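Local coordinates for BDI-0842-like domain-containing protein (Parabacteroides distasonis, PDB 4JM1), which is of unknown function but adopts a small alpha/beta fold resembling that of the alpha-lytic protease prodomain, at residues L60-K65 with G76-K81. Sequence-based numbering, arbitrary orientation.
Sequences LIVDIK and GKRIGK
Leu60 meets two side chains of segment 76-81 at once: its CD1 lies 3.9 Å from NE of Arg78, while its CD2 reaches CB of Lys81. A branched apolar residue suits this half-exposed place, because one methyl can serve each neighbour while the lysine carries its charge away. Arg78 bends at chi2 (73°), which turns its guanidinium back along its own chain. There NH1 donates to Gly76 O at 2.8 Å, the oxygen lying a little tilted from the guanidinium plane, and also to the carbonyl of Val74, so the flat group is tied to the chain just before the strand, at Gly76 and at Val74 of strand 73-75, while CD1 of Leu60 and CG1 of Val62 approach it obliquely. Were Arg78 shortened to an alanine, the carbonyls of Gly76 and Val74 would probably lose this donor and Leu60 CD1 the neighbour beside it.

The backbones form an antiparallel pair at the edge of the four-stranded mixed sheet, strand 78-83 being outermost. Ile61 N donates to Gly80 O at 2.9 Å, nearly straight (173°), but in return Ile61 O takes Ile79 N at 2.8 Å and, weakly, Gly80 N. Two residues thus face one, a classic beta bulge. On the bulge, CG1 of Ile79 sits between its backbone N and carbonyl carbon (chi1 70°) and meets CG2 of Ile61 at 3.7 Å, the two side chains crossing at about a right angle. Both isoleucines are buried, as suits purely hydrocarbon side chains: Ile61 also packs on Leu40, Ala41 and Phe44 of helix 38-50, and Ile79 on Tyr37. Beyond the bulge direct pairing gives way to a water, which accepts from Asp63 N (2.9 Å) and donates to Lys77 O (2.7 Å).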
# COMPACT_ATOMS: atom_id res chain seq x y z
N LEU A 60 -3.65 -2.11 0.46
CA LEU A 60 -3.20 -3.46 0.72
C LEU A 60 -1.78 -3.36 1.27
O LEU A 60 -0.95 -2.68 0.67
CB LEU A 60 -3.23 -4.35 -0.54
CG LEU A 60 -4.57 -4.33 -1.27
CD1 LEU A 60 -4.40 -5.03 -2.63
CD2 LEU A 60 -5.71 -4.94 -0.42
N ILE A 61 -1.51 -4.06 2.37
CA ILE A 61 -0.16 -4.18 2.91
C ILE A 61 0.44 -5.51 2.51
O ILE A 61 -0.23 -6.54 2.59
CB ILE A 61 -0.13 -4.04 4.46
CG1 ILE A 61 -0.91 -2.79 4.91
CG2 ILE A 61 1.35 -4.07 4.98
CD1 ILE A 61 -0.33 -1.43 4.52
N VAL A 62 1.67 -5.46 2.01
CA VAL A 62 2.44 -6.65 1.71
C VAL A 62 3.83 -6.55 2.38
O VAL A 62 4.25 -5.48 2.84
CB VAL A 62 2.61 -6.81 0.14
CG1 VAL A 62 1.24 -7.00 -0.56
CG2 VAL A 62 3.44 -5.69 -0.49
N ASP A 63 4.50 -7.71 2.48
CA ASP A 63 5.86 -7.77 3.04
C ASP A 63 6.84 -7.51 1.92
O ASP A 63 6.85 -8.23 0.92
CB ASP A 63 6.08 -9.13 3.69
CG ASP A 63 7.39 -9.24 4.48
OD1 ASP A 63 8.30 -8.39 4.33
OD2 ASP A 63 7.48 -10.19 5.29
N ILE A 64 7.69 -6.49 2.09
CA ILE A 64 8.76 -6.19 1.14
C ILE A 64 9.66 -7.42 0.83
O ILE A 64 10.21 -7.54 -0.27
CB ILE A 64 9.64 -5.01 1.65
CG1 ILE A 64 10.54 -4.44 0.54
CG2 ILE A 64 10.50 -5.43 2.90
CD1 ILE A 64 9.79 -3.67 -0.56
N LYS A 65 9.75 -8.33 1.79
CA LYS A 65 10.62 -9.49 1.65
C LYS A 65 10.06 -10.57 0.74
O LYS A 65 10.79 -11.50 0.37
CB LYS A 65 10.94 -10.10 3.01
CG LYS A 65 11.75 -9.16 3.93
CD LYS A 65 12.10 -9.79 5.26
CE LYS A 65 10.90 -10.03 6.16
NZ LYS A 65 10.10 -8.76 6.41
N GLY A 76 1.76 -11.30 -4.27
CA GLY A 76 2.18 -11.75 -2.94
C GLY A 76 1.06 -11.71 -1.93
O GLY A 76 -0.01 -11.11 -2.15
N LYS A 77 1.32 -12.31 -0.78
CA LYS A 77 0.31 -12.35 0.26
C LYS A 77 0.02 -10.93 0.78
O LYS A 77 0.93 -10.17 1.09
CB LYS A 77 0.75 -13.21 1.42
CG LYS A 77 -0.38 -13.52 2.42
CD LYS A 77 0.13 -14.22 3.68
CE LYS A 77 -0.99 -14.53 4.57
NZ LYS A 77 -0.49 -15.09 5.81
N ARG A 78 -1.26 -10.59 0.86
CA ARG A 78 -1.71 -9.37 1.50
C ARG A 78 -1.80 -9.65 3.00
O ARG A 78 -2.62 -10.46 3.45
CB ARG A 78 -3.06 -8.90 0.95
CG ARG A 78 -2.99 -8.34 -0.46
CD ARG A 78 -2.79 -9.36 -1.61
NE ARG A 78 -2.99 -8.68 -2.88
CZ ARG A 78 -2.05 -8.39 -3.79
NH1 ARG A 78 -0.83 -8.88 -3.69
NH2 ARG A 78 -2.35 -7.67 -4.86
N ILE A 79 -0.95 -8.96 3.75
CA ILE A 79 -0.85 -9.11 5.20
C ILE A 79 -1.74 -8.16 5.98
O ILE A 79 -1.86 -8.24 7.21
CB ILE A 79 0.63 -9.07 5.66
CG1 ILE A 79 1.26 -7.69 5.51
CG2 ILE A 79 1.46 -10.19 4.91
CD1 ILE A 79 2.70 -7.58 5.95
N GLY A 80 -2.35 -7.21 5.28
CA GLY A 80 -3.34 -6.31 5.85
C GLY A 80 -4.10 -5.64 4.72
O GLY A 80 -3.62 -5.56 3.59
N LYS A 81 -5.32 -5.16 5.02
CA LYS A 81 -6.14 -4.52 4.02
C LYS A 81 -7.11 -3.56 4.67
O LYS A 81 -7.46 -3.72 5.86
CB LYS A 81 -6.88 -5.58 3.18
CG LYS A 81 -7.97 -6.35 3.87
CD LYS A 81 -8.55 -7.37 2.88
CE LYS A 81 -9.72 -8.13 3.44
NZ LYS A 81 -9.29 -9.35 4.18
O HOH W 1 3.57 -10.34 1.64